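Local coordinates for protein Cys-Gly metallodipeptidase DUG1 (Saccharomyces cerevisiae, PDB 4G1P) that hydrolyses the Cys-Gly dipeptide as a homodimeric, metal-dependent M20-family dipeptidase and serves as the catalytic component of the yeast glutathione-degrading complex, at residues 213-218 with 421-426; 349-354 with 389-394; 127-132 with 453-458. All coordinates share one frame; numbering follows the deposited sequence.

Interaction 1 (213-218 with 421-426). With CYS (cysteine), chain E.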
ATOM      1  N   TYR A 213      25.942 -24.188   5.653  1.00 22.30           N
ATOM      2  CA  TYR A 213      25.715 -25.467   4.990  1.00 22.89           C
ATOM      3  C   TYR A 213      24.239 -25.768   4.688  1.00 25.38           C
ATOM      4  O   TYR A 213      23.919 -26.848   4.175  1.00 26.05           O
ATOM      5  CB  TYR A 213      26.360 -26.611   5.791  1.00 24.40           C
ATOM      6  CG  TYR A 213      25.750 -26.864   7.160  1.00 24.44           C
ATOM      7  CD1 TYR A 213      26.220 -26.202   8.286  1.00 23.40           C
ATOM      8  CD2 TYR A 213      24.719 -27.773   7.322  1.00 21.16           C
ATOM      9  CE1 TYR A 213      25.675 -26.431   9.521  1.00 23.68           C
ATOM     10  CE2 TYR A 213      24.164 -28.003   8.550  1.00 20.42           C
ATOM     11  CZ  TYR A 213      24.643 -27.337   9.648  1.00 23.62           C
ATOM     12  OH  TYR A 213      24.085 -27.581  10.883  1.00 25.84           O
ATOM     13  N   GLY A 214      23.347 -24.821   4.991  1.00 25.92           N
ATOM     14  CA  GLY A 214      21.917 -25.021   4.772  1.00 25.14           C
ATOM     15  C   GLY A 214      21.057 -23.783   4.549  1.00 24.88           C
ATOM     16  O   GLY A 214      21.216 -22.766   5.222  1.00 29.16           O
ATOM     17  N   LEU A 215      20.125 -23.873   3.609  1.00 22.91           N
ATOM     18  CA  LEU A 215      19.197 -22.776   3.346  1.00 23.45           C
ATOM     19  C   LEU A 215      17.755 -23.238   3.410  1.00 25.08           C
ATOM     20  O   LEU A 215      17.424 -24.333   2.961  1.00 25.51           O
ATOM     21  CB  LEU A 215      19.428 -22.212   1.950  1.00 24.63           C
ATOM     22  CG  LEU A 215      20.733 -21.485   1.680  1.00 26.20           C
ATOM     23  CD1 LEU A 215      21.036 -21.587   0.216  1.00 22.46           C
ATOM     24  CD2 LEU A 215      20.593 -20.043   2.095  1.00 24.04           C
ATOM     25  N   ARG A 216      16.882 -22.390   3.941  1.00 25.16           N
ATOM     26  CA  ARG A 216      15.459 -22.648   3.825  1.00 20.85           C
ATOM     27  C   ARG A 216      15.018 -22.256   2.434  1.00 22.27           C
ATOM     28  O   ARG A 216      15.582 -21.346   1.840  1.00 21.30           O
ATOM     29  CB  ARG A 216      14.684 -21.781   4.783  1.00 22.04           C
ATOM     30  CG  ARG A 216      14.712 -22.166   6.211  1.00 20.67           C
ATOM     31  CD  ARG A 216      14.416 -20.904   6.942  1.00 22.39           C
ATOM     32  NE  ARG A 216      13.452 -21.032   8.009  1.00 26.73           N
ATOM     33  CZ  ARG A 216      13.018 -20.001   8.721  1.00 23.18           C
ATOM     34  NH1 ARG A 216      13.458 -18.784   8.450  1.00 20.07           N
ATOM     35  NH2 ARG A 216      12.152 -20.190   9.705  1.00 24.62           N
ATOM     36  N   GLY A 217      13.993 -22.922   1.926  1.00 21.76           N
ATOM     37  CA  GLY A 217      13.381 -22.497   0.689  1.00 22.77           C
ATOM     38  C   GLY A 217      12.341 -21.419   0.961  1.00 26.43           C
ATOM     39  O   GLY A 217      12.164 -20.955   2.093  1.00 22.08           O
ATOM     40  N   CYS A 218      11.645 -21.012  -0.087  1.00 25.76           N
ATOM     41  CA  CYS A 218      10.653 -19.964   0.046  1.00 28.87           C
ATOM     42  C   CYS A 218       9.524 -20.116  -0.979  1.00 26.46           C
ATOM     43  O   CYS A 218       9.760 -20.200  -2.186  1.00 26.55           O
ATOM     44  CB  CYS A 218      11.308 -18.575  -0.051  1.00 24.51           C
ATOM     45  SG  CYS A 218      10.174 -17.203   0.332  1.00 25.19           S
ATOM     46  N   GLY A 421      17.424 -17.423   5.560  1.00 27.36           N
ATOM     47  CA  GLY A 421      17.179 -16.890   4.236  1.00 23.81           C
ATOM     48  C   GLY A 421      17.256 -17.961   3.169  1.00 25.76           C
ATOM     49  O   GLY A 421      17.420 -19.142   3.486  1.00 28.63           O
ATOM     50  N   SER A 422      17.163 -17.541   1.908  1.00 23.92           N
ATOM     51  CA  SER A 422      17.089 -18.457   0.784  1.00 21.36           C
ATOM     52  C   SER A 422      17.948 -18.016  -0.381  1.00 27.96           C
ATOM     53  O   SER A 422      18.076 -16.830  -0.665  1.00 29.21           O
ATOM     54  CB  SER A 422      15.657 -18.555   0.305  1.00 19.46           C
ATOM     55  OG  SER A 422      14.831 -18.878   1.391  1.00 23.95           O
ATOM     56  N   ILE A 423      18.540 -18.982  -1.064  1.00 29.57           N
ATOM     57  CA  ILE A 423      19.191 -18.705  -2.329  1.00 23.43           C
ATOM     58  C   ILE A 423      18.724 -19.768  -3.291  1.00 24.71           C
ATOM     59  O   ILE A 423      19.383 -20.758  -3.487  1.00 27.50           O
ATOM     60  CB  ILE A 423      20.703 -18.742  -2.218  1.00 23.80           C
ATOM     61  CG1 ILE A 423      21.177 -17.825  -1.087  1.00 25.45           C
ATOM     62  CG2 ILE A 423      21.318 -18.340  -3.536  1.00 25.85           C
ATOM     63  CD1 ILE A 423      22.641 -18.005  -0.701  1.00 22.05           C
ATOM     64  N   PRO A 424      17.552 -19.560  -3.885  1.00 30.05           N
ATOM     65  CA  PRO A 424      16.857 -20.506  -4.758  1.00 28.67           C
ATOM     66  C   PRO A 424      17.705 -21.442  -5.640  1.00 27.78           C
ATOM     67  O   PRO A 424      17.392 -22.630  -5.603  1.00 32.55           O
ATOM     68  CB  PRO A 424      15.987 -19.584  -5.606  1.00 27.28           C
ATOM     69  CG  PRO A 424      15.600 -18.514  -4.626  1.00 27.62           C
ATOM     70  CD  PRO A 424      16.793 -18.305  -3.735  1.00 24.92           C
ATOM     71  N   ILE A 425      18.701 -20.974  -6.400  1.00 21.53           N
ATOM     72  CA  ILE A 425      19.370 -21.887  -7.350  1.00 26.83           C
ATOM     73  C   ILE A 425      20.443 -22.781  -6.762  1.00 26.39           C
ATOM     74  O   ILE A 425      21.028 -23.586  -7.491  1.00 27.36           O
ATOM     75  CB  ILE A 425      20.036 -21.187  -8.574  1.00 30.39           C
ATOM     76  CG1 ILE A 425      20.558 -19.808  -8.195  1.00 27.11           C
ATOM     77  CG2 ILE A 425      19.111 -21.177  -9.791  1.00 31.46           C
ATOM     78  CD1 ILE A 425      21.741 -19.862  -7.288  1.00 22.67           C
ATOM     79  N   THR A 426      20.728 -22.605  -5.474  1.00 23.87           N
ATOM     80  CA  THR A 426      21.768 -23.364  -4.812  1.00 21.43           C
ATOM     81  C   THR A 426      21.595 -24.870  -5.078  1.00 25.48           C
ATOM     82  O   THR A 426      22.537 -25.543  -5.477  1.00 27.41           O
ATOM     83  CB  THR A 426      21.829 -23.049  -3.306  1.00 24.17           C
ATOM     84  OG1 THR A 426      22.829 -23.868  -2.680  1.00 26.48           O
ATOM     85  CG2 THR A 426      20.491 -23.340  -2.660  1.00 35.33           C
TER
HETATM   86  N   CYS E 504      15.221 -12.689  -1.129  1.00 36.02           N
HETATM   87  CA  CYS E 504      14.003 -13.456  -0.963  1.00 32.93           C
HETATM   88  C   CYS E 504      14.059 -14.194   0.377  1.00 23.46           C
HETATM   89  O   CYS E 504      15.003 -14.931   0.656  1.00 23.01           O
HETATM   90  CB  CYS E 504      13.799 -14.414  -2.139  1.00 31.10           C
HETATM   91  SG  CYS E 504      12.308 -15.358  -2.062  1.00 49.16           S
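Leu215 drives its two methyls into the loop 421-426, the densely packed part of this wholly buried contact. CD1 lies 3.8 Å from CB of Ile423 and also meets CG2 of Thr426, the first residue of helix 426-433. CD2 reaches the other way along the loop, to the carbonyl oxygen of Gly421 at 3.6 Å. The type I turn from Ile423 to Thr426 brings both branched residues against the leucine, while Ile423 also touches Asp200, a zinc ligand.

Toward the bound cysteine the packing gives way to sparser polar contacts. Ser422 OG, anti to its own carbonyl carbon (chi1 -53°), donates a hydrogen bond of 2.6 Å to Arg216 O, approaching from above the carbonyl plane, 47° out of it. Arg216 N answers with a weak bond to Gly421 O. Beyond the serine, Cys218 SG stands 3.7 Å from SG of the cysteine ligand, one of the two products of Cys-Gly hydrolysis. Arg216 sends its guanidinium away to Tyr316 O and to Gly238 O of the second subunit.

Arg348 NH1 hydrogen-bonds the cysteine and, weakly, Ser422 OG. Ser422 thus belongs to the wall of both the cysteine and the glycine pockets; with its proton given to Arg216 O, the hydroxyl oxygen remains able to accept the weak bond from Arg348 and probably helps to hold that arginine on the ligand.

Interaction 2 (349-354 with 389-394); sequences TVPDMD and YWVSDP
With chi1 at 59°, Tyr389 places CG between its backbone N and carbonyl carbon, and chi2 of 79° lays one ring face against the backbone of Val350 and Pro351. The Pro351 N lies over the ring centre, 3.7 Å above its plane, with the carbonyl carbon of Val350 displaced toward the rim. Pro351 adds a CH-pi contact: its CD is 4.2 Å from the centroid of the Tyr389 ring, over the same face. Its CB meets CE1 of the tyrosine as well. The proline ring continues outward to Val391, whose CG2 is 4.0 Å from Pro351 CG, the two side chains crossing at about a right angle; Arg418 of strand 415-419 touches both.

Thr349 OG1 and Met353 O lie at the ring's edge, in its plane, the threonine oxygen 3.6 Å from Tyr389 CD2. Within the loop, Met353 N donates to Val350 O at 2.8 Å, closing a turn that carries a peptide modelled as cis between Pro351 and Asp352. The hydroxyl ends beside Asp352, where a water joins Tyr389 OH to Asp352 OD1, 3.0 Å from each of these two oxygens.

No direct hydrogen bond spans the segments, and the contact lies away from the active-site residues, the Thr349 side chain about 10 Å from the bound cysteine. The loop leading from strand 340-349 to helix 355-371 is thus joined to the end of strand 378-391 chiefly by an aromatic face on a proline peptide, while oxygens lie near the C-H edge, a placement consistent with its slight positive charge, and the hydroxyl keeps its polar link through water.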
ATOM      1  N   THR A 349      10.476 -22.847   3.614  1.00 24.12           N
ATOM      2  CA  THR A 349      10.417 -24.301   3.635  1.00 27.24           C
ATOM      3  C   THR A 349      11.688 -24.951   4.182  1.00 27.21           C
ATOM      4  O   THR A 349      12.785 -24.413   4.069  1.00 23.95           O
ATOM      5  CB  THR A 349      10.107 -24.860   2.251  1.00 25.93           C
ATOM      6  OG1 THR A 349      11.211 -24.604   1.390  1.00 27.78           O
ATOM      7  CG2 THR A 349       8.871 -24.180   1.675  1.00 26.79           C
ATOM      8  N   VAL A 350      11.513 -26.115   4.790  1.00 30.57           N
ATOM      9  CA  VAL A 350      12.606 -26.889   5.343  1.00 27.75           C
ATOM     10  C   VAL A 350      12.439 -28.312   4.855  1.00 33.63           C
ATOM     11  O   VAL A 350      11.401 -28.650   4.284  1.00 35.70           O
ATOM     12  CB  VAL A 350      12.535 -26.893   6.864  1.00 27.42           C
ATOM     13  CG1 VAL A 350      12.669 -25.471   7.410  1.00 29.45           C
ATOM     14  CG2 VAL A 350      11.239 -27.537   7.315  1.00 28.00           C
ATOM     15  N   PRO A 351      13.456 -29.164   5.058  1.00 38.02           N
ATOM     16  CA  PRO A 351      13.173 -30.574   4.777  1.00 34.38           C
ATOM     17  C   PRO A 351      12.170 -31.130   5.805  1.00 31.80           C
ATOM     18  O   PRO A 351      12.209 -30.748   6.976  1.00 30.15           O
ATOM     19  CB  PRO A 351      14.541 -31.233   4.924  1.00 34.96           C
ATOM     20  CG  PRO A 351      15.309 -30.311   5.823  1.00 31.95           C
ATOM     21  CD  PRO A 351      14.863 -28.949   5.448  1.00 33.10           C
ATOM     22  N   ASP A 352      11.270 -32.001   5.366  1.00 29.00           N
ATOM     23  CA  ASP A 352      11.230 -32.445   3.980  1.00 33.31           C
ATOM     24  C   ASP A 352       9.972 -31.947   3.282  1.00 36.43           C
ATOM     25  O   ASP A 352       9.196 -32.751   2.781  1.00 40.75           O
ATOM     26  CB  ASP A 352      11.252 -33.977   3.913  1.00 35.29           C
ATOM     27  CG  ASP A 352      12.220 -34.601   4.915  1.00 36.48           C
ATOM     28  OD1 ASP A 352      13.413 -34.219   4.931  1.00 33.95           O
ATOM     29  OD2 ASP A 352      11.778 -35.471   5.699  1.00 34.83           O
ATOM     30  N   MET A 353       9.768 -30.633   3.239  1.00 36.00           N
ATOM     31  CA  MET A 353       8.552 -30.076   2.641  1.00 35.68           C
ATOM     32  C   MET A 353       8.584 -30.099   1.110  1.00 35.80           C
ATOM     33  O   MET A 353       9.514 -29.583   0.501  1.00 44.56           O
ATOM     34  CB  MET A 353       8.324 -28.651   3.149  1.00 30.23           C
ATOM     35  CG  MET A 353       8.081 -28.586   4.635  1.00 28.24           C
ATOM     36  SD  MET A 353       8.205 -26.927   5.321  1.00 33.25           S
ATOM     37  CE  MET A 353       6.877 -26.107   4.430  1.00 28.76           C
ATOM     38  N   ASP A 354       7.581 -30.713   0.489  1.00 30.57           N
ATOM     39  CA  ASP A 354       7.474 -30.702  -0.970  1.00 31.06           C
ATOM     40  C   ASP A 354       6.757 -29.434  -1.437  1.00 34.02           C
ATOM     41  O   ASP A 354       5.703 -29.082  -0.900  1.00 34.08           O
ATOM     42  CB  ASP A 354       6.733 -31.948  -1.473  1.00 28.37           C
ATOM     43  CG  ASP A 354       6.527 -31.943  -2.988  1.00 37.93           C
ATOM     44  OD1 ASP A 354       7.487 -31.672  -3.741  1.00 38.28           O
ATOM     45  OD2 ASP A 354       5.389 -32.196  -3.434  1.00 43.19           O
ATOM     46  N   TYR A 389      14.628 -25.470  -0.649  1.00 24.80           N
ATOM     47  CA  TYR A 389      15.533 -25.507   0.487  1.00 23.98           C
ATOM     48  C   TYR A 389      16.768 -26.325   0.120  1.00 29.15           C
ATOM     49  O   TYR A 389      16.781 -27.026  -0.895  1.00 32.99           O
ATOM     50  CB  TYR A 389      14.842 -26.089   1.717  1.00 27.01           C
ATOM     51  CG  TYR A 389      14.309 -27.494   1.549  1.00 33.01           C
ATOM     52  CD1 TYR A 389      15.157 -28.597   1.629  1.00 34.25           C
ATOM     53  CD2 TYR A 389      12.958 -27.723   1.345  1.00 34.38           C
ATOM     54  CE1 TYR A 389      14.682 -29.874   1.491  1.00 33.60           C
ATOM     55  CE2 TYR A 389      12.469 -29.006   1.207  1.00 35.34           C
ATOM     56  CZ  TYR A 389      13.339 -30.073   1.282  1.00 39.71           C
ATOM     57  OH  TYR A 389      12.866 -31.350   1.143  1.00 47.52           O
ATOM     58  N   TRP A 390      17.808 -26.248   0.937  1.00 25.74           N
ATOM     59  CA  TRP A 390      19.042 -26.935   0.612  1.00 25.17           C
ATOM     60  C   TRP A 390      19.774 -27.276   1.887  1.00 28.41           C
ATOM     61  O   TRP A 390      19.881 -26.446   2.785  1.00 28.97           O
ATOM     62  CB  TRP A 390      19.907 -26.061  -0.293  1.00 22.99           C
ATOM     63  CG  TRP A 390      21.306 -26.561  -0.531  1.00 28.83           C
ATOM     64  CD1 TRP A 390      21.695 -27.536  -1.413  1.00 30.92           C
ATOM     65  CD2 TRP A 390      22.510 -26.084   0.090  1.00 26.68           C
ATOM     66  NE1 TRP A 390      23.065 -27.704  -1.369  1.00 24.19           N
ATOM     67  CE2 TRP A 390      23.588 -26.828  -0.455  1.00 27.35           C
ATOM     68  CE3 TRP A 390      22.783 -25.110   1.058  1.00 23.41           C
ATOM     69  CZ2 TRP A 390      24.916 -26.622  -0.065  1.00 24.54           C
ATOM     70  CZ3 TRP A 390      24.094 -24.911   1.448  1.00 25.32           C
ATOM     71  CH2 TRP A 390      25.151 -25.665   0.885  1.00 26.78           C
ATOM     72  N   VAL A 391      20.241 -28.513   1.987  1.00 24.33           N
ATOM     73  CA  VAL A 391      21.010 -28.919   3.142  1.00 26.07           C
ATOM     74  C   VAL A 391      22.186 -29.734   2.640  1.00 30.28           C
ATOM     75  O   VAL A 391      22.039 -30.594   1.773  1.00 28.74           O
ATOM     76  CB  VAL A 391      20.206 -29.784   4.143  1.00 26.19           C
ATOM     77  CG1 VAL A 391      20.921 -29.834   5.472  1.00 24.68           C
ATOM     78  CG2 VAL A 391      18.819 -29.252   4.350  1.00 30.84           C
ATOM     79  N   SER A 392      23.359 -29.458   3.189  1.00 30.43           N
ATOM     80  CA  SER A 392      24.538 -30.199   2.808  1.00 29.85           C
ATOM     81  C   SER A 392      25.367 -30.536   4.021  1.00 29.91           C
ATOM     82  O   SER A 392      25.190 -29.955   5.092  1.00 29.16           O
ATOM     83  CB  SER A 392      25.376 -29.395   1.829  1.00 29.30           C
ATOM     84  OG  SER A 392      26.745 -29.700   2.014  1.00 39.19           O
ATOM     85  N   ASP A 393      26.274 -31.488   3.841  1.00 37.40           N
ATOM     86  CA  ASP A 393      27.198 -31.883   4.887  1.00 34.68           C
ATOM     87  C   ASP A 393      28.410 -30.989   4.785  1.00 34.68           C
ATOM     88  O   ASP A 393      29.072 -30.958   3.750  1.00 38.32           O
ATOM     89  CB  ASP A 393      27.600 -33.353   4.717  1.00 41.14           C
ATOM     90  CG  ASP A 393      28.962 -33.670   5.339  1.00 48.56           C
ATOM     91  OD1 ASP A 393      29.992 -33.441   4.659  1.00 48.27           O
ATOM     92  OD2 ASP A 393      29.001 -34.155   6.499  1.00 44.22           O
ATOM     93  N   PRO A 394      28.708 -30.263   5.866  1.00 30.66           N
ATOM     94  CA  PRO A 394      29.790 -29.276   5.960  1.00 28.73           C
ATOM     95  C   PRO A 394      31.182 -29.873   6.175  1.00 31.69           C
ATOM     96  O   PRO A 394      32.008 -29.265   6.865  1.00 29.37           O
ATOM     97  CB  PRO A 394      29.407 -28.484   7.203  1.00 26.29           C
ATOM     98  CG  PRO A 394      28.706 -29.481   8.060  1.00 29.02           C
ATOM     99  CD  PRO A 394      27.935 -30.356   7.115  1.00 28.82           C
TER
HETATM  100  O   HOH W   1      14.307 -33.759   2.076  1.00 30.57           O

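Interaction 3 (127-132 with 453-458); sequences KGIMKG and NEKLDI
Strands 129-131 and 455-457 run antiparallel, their axes 4.6 Å apart at an angle of 163°, with Met130 and Leu456 forming the hydrogen-bonded pair. They are the middle and one outer strand of a three-stranded antiparallel sheet, in which Gly128 and Ile129 face Asp124 in a G1 beta bulge. Backbone bonds from Ile458 N to Gly128 O and from Gly132 N to Glu454 O, both 2.9 Å, extend the ladder at its two ends.

On one face Met130 and Leu456 lie side by side, CE 3.7 Å from CD2, while the Met130 side chain crosses that of Ile458 at about a right angle; Phe20 and Phe461 also pack on this face. Glu454 accepts from the backbone N of Gly134, Thr136 and the zinc ligand Asp137, probably helping to position the metal site. On the other face Asp457 OD2 takes salt bridges from Arg444 and from Lys455 NZ, the latter 2.9 Å away on its syn side. With an alanine here, Arg444 would probably lose a charge partner and Lys455 be less firmly held, despite its bridges to Asp446 and Asp447. Ile129 CG2 approaches Asp457 OD1 to 3.3 Å, the two side chains crossing obliquely.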
ATOM      1  N   LYS A 127      34.163   5.048  10.920  1.00 25.14           N
ATOM      2  CA  LYS A 127      33.329   4.060  11.589  1.00 23.79           C
ATOM      3  C   LYS A 127      33.570   2.682  10.996  1.00 25.83           C
ATOM      4  O   LYS A 127      33.255   1.672  11.621  1.00 26.53           O
ATOM      5  CB  LYS A 127      31.849   4.404  11.484  1.00 20.60           C
ATOM      6  CG  LYS A 127      31.436   5.634  12.226  1.00 22.11           C
ATOM      7  CD  LYS A 127      29.921   5.770  12.175  1.00 32.51           C
ATOM      8  CE  LYS A 127      29.436   7.118  12.695  1.00 30.39           C
ATOM      9  NZ  LYS A 127      28.237   7.556  11.926  1.00 33.44           N
ATOM     10  N   GLY A 128      34.111   2.648   9.780  1.00 20.92           N
ATOM     11  CA  GLY A 128      34.313   1.403   9.066  1.00 20.17           C
ATOM     12  C   GLY A 128      33.034   0.771   8.544  1.00 24.54           C
ATOM     13  O   GLY A 128      32.835  -0.438   8.684  1.00 23.43           O
ATOM     14  N   ILE A 129      32.159   1.586   7.956  1.00 23.73           N
ATOM     15  CA  ILE A 129      30.931   1.077   7.342  1.00 22.94           C
ATOM     16  C   ILE A 129      30.666   1.697   5.989  1.00 20.24           C
ATOM     17  O   ILE A 129      31.046   2.834   5.717  1.00 21.26           O
ATOM     18  CB  ILE A 129      29.684   1.305   8.217  1.00 23.43           C
ATOM     19  CG1 ILE A 129      29.735   2.683   8.863  1.00 29.16           C
ATOM     20  CG2 ILE A 129      29.589   0.247   9.303  1.00 29.53           C
ATOM     21  CD1 ILE A 129      29.155   3.795   8.016  1.00 33.72           C
ATOM     22  N   MET A 130      30.012   0.929   5.142  1.00 20.05           N
ATOM     23  CA  MET A 130      29.542   1.414   3.860  1.00 19.14           C
ATOM     24  C   MET A 130      28.029   1.286   3.880  1.00 18.20           C
ATOM     25  O   MET A 130      27.500   0.212   4.174  1.00 20.11           O
ATOM     26  CB  MET A 130      30.163   0.587   2.742  1.00 18.77           C
ATOM     27  CG  MET A 130      31.679   0.493   2.872  1.00 16.44           C
ATOM     28  SD  MET A 130      32.480  -0.381   1.515  1.00 20.51           S
ATOM     29  CE  MET A 130      32.009  -2.083   1.815  1.00 14.22           C
ATOM     30  N   LYS A 131      27.333   2.389   3.623  1.00 19.49           N
ATOM     31  CA  LYS A 131      25.865   2.404   3.644  1.00 17.85           C
ATOM     32  C   LYS A 131      25.322   2.607   2.241  1.00 18.20           C
ATOM     33  O   LYS A 131      25.676   3.577   1.559  1.00 19.34           O
ATOM     34  CB  LYS A 131      25.352   3.511   4.569  1.00 16.59           C
ATOM     35  CG  LYS A 131      26.133   3.595   5.861  1.00 22.55           C
ATOM     36  CD  LYS A 131      25.637   4.704   6.761  1.00 30.23           C
ATOM     37  CE  LYS A 131      24.356   4.258   7.458  1.00 46.28           C
ATOM     38  NZ  LYS A 131      24.477   2.855   7.972  1.00 31.07           N
ATOM     39  N   GLY A 132      24.465   1.689   1.810  1.00 15.53           N
ATOM     40  CA  GLY A 132      23.849   1.783   0.498  1.00 14.93           C
ATOM     41  C   GLY A 132      23.025   0.550   0.205  1.00 18.45           C
ATOM     42  O   GLY A 132      23.338  -0.532   0.715  1.00 18.13           O
ATOM     43  N   ASN A 453      18.800   1.515   5.549  1.00 22.27           N
ATOM     44  CA  ASN A 453      20.177   1.690   6.001  1.00 22.80           C
ATOM     45  C   ASN A 453      21.032   0.429   5.854  1.00 23.14           C
ATOM     46  O   ASN A 453      21.820   0.119   6.738  1.00 21.65           O
ATOM     47  CB  ASN A 453      20.222   2.179   7.460  1.00 22.72           C
ATOM     48  CG  ASN A 453      19.511   3.514   7.663  1.00 29.54           C
ATOM     49  OD1 ASN A 453      19.692   4.454   6.892  1.00 30.21           O
ATOM     50  ND2 ASN A 453      18.700   3.598   8.708  1.00 30.08           N
ATOM     51  N   GLU A 454      20.863  -0.294   4.748  1.00 19.09           N
ATOM     52  CA  GLU A 454      21.661  -1.484   4.481  1.00 17.62           C
ATOM     53  C   GLU A 454      23.144  -1.123   4.500  1.00 20.16           C
ATOM     54  O   GLU A 454      23.586  -0.195   3.812  1.00 21.05           O
ATOM     55  CB  GLU A 454      21.291  -2.093   3.129  1.00 19.29           C
ATOM     56  CG  GLU A 454      21.911  -3.460   2.872  1.00 16.14           C
ATOM     57  CD  GLU A 454      21.762  -3.921   1.432  1.00 16.35           C
ATOM     58  OE1 GLU A 454      20.706  -3.643   0.831  1.00 21.01           O
ATOM     59  OE2 GLU A 454      22.700  -4.553   0.890  1.00 14.88           O
ATOM     60  N   LYS A 455      23.906  -1.851   5.302  1.00 19.08           N
ATOM     61  CA  LYS A 455      25.307  -1.531   5.525  1.00 18.61           C
ATOM     62  C   LYS A 455      26.183  -2.752   5.281  1.00 21.56           C
ATOM     63  O   LYS A 455      25.716  -3.893   5.322  1.00 18.01           O
ATOM     64  CB  LYS A 455      25.514  -1.068   6.961  1.00 17.29           C
ATOM     65  CG  LYS A 455      26.097  -2.156   7.882  1.00 22.10           C
ATOM     66  CD  LYS A 455      25.229  -2.362   9.115  1.00 23.63           C
ATOM     67  CE  LYS A 455      25.953  -3.140  10.208  1.00 21.38           C
ATOM     68  NZ  LYS A 455      26.296  -4.524   9.805  1.00 18.31           N
ATOM     69  N   LEU A 456      27.454  -2.494   5.009  1.00 21.23           N
ATOM     70  CA  LEU A 456      28.470  -3.532   4.980  1.00 18.27           C
ATOM     71  C   LEU A 456      29.643  -2.988   5.768  1.00 19.86           C
ATOM     72  O   LEU A 456      30.154  -1.919   5.449  1.00 21.98           O
ATOM     73  CB  LEU A 456      28.901  -3.863   3.551  1.00 17.27           C
ATOM     74  CG  LEU A 456      29.915  -5.020   3.465  1.00 17.73           C
ATOM     75  CD1 LEU A 456      29.383  -6.230   4.198  1.00 15.29           C
ATOM     76  CD2 LEU A 456      30.258  -5.383   2.012  1.00 13.70           C
ATOM     77  N   ASP A 457      30.051  -3.693   6.816  1.00 18.89           N
ATOM     78  CA  ASP A 457      31.202  -3.255   7.585  1.00 19.43           C
ATOM     79  C   ASP A 457      32.445  -3.484   6.747  1.00 20.06           C
ATOM     80  O   ASP A 457      32.581  -4.521   6.103  1.00 20.78           O
ATOM     81  CB  ASP A 457      31.290  -4.006   8.907  1.00 22.05           C
ATOM     82  CG  ASP A 457      30.074  -3.783   9.782  1.00 27.47           C
ATOM     83  OD1 ASP A 457      30.014  -2.754  10.494  1.00 26.18           O
ATOM     84  OD2 ASP A 457      29.169  -4.645   9.752  1.00 29.16           O
ATOM     85  N   ILE A 458      33.337  -2.497   6.731  1.00 21.96           N
ATOM     86  CA  ILE A 458      34.553  -2.576   5.928  1.00 21.96           C
ATOM     87  C   ILE A 458      35.421  -3.760   6.375  1.00 20.99           C
ATOM     88  O   ILE A 458      36.113  -4.378   5.559  1.00 19.84           O
ATOM     89  CB  ILE A 458      35.347  -1.244   5.950  1.00 17.44           C
ATOM     90  CG1 ILE A 458      34.473  -0.108   5.426  1.00 20.65           C
ATOM     91  CG2 ILE A 458      36.580  -1.331   5.095  1.00 16.29           C
ATOM     92  CD1 ILE A 458      35.173   1.231   5.342  1.00 20.14           C
TER

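Overall arrangement
From the N terminus, the chain first enters interaction 3 at 127-132, whose partner 453-458 comes some 321 residues later. Within that long loop, 213-218 opens interaction 1, which 421-426 closes. Inside this second loop lies interaction 2, the shortest closure, from 349-354 to 389-394. The three are therefore nested, and none cross. Interactions 1 and 2 touch through neighbouring strands 210-226 and 378-391 of one mixed sheet, where Leu215 N meets Trp390 O at 2.7 Å in a probable hydrogen bond. Interaction 3 pairs the middle strand 129-131 of the small antiparallel sheet with strand 455-457, ahead of helix 458-477; its centre is about 25 Å from that of interaction 1 and about 31 Å from that of interaction 2, across the chain's centre from the latter.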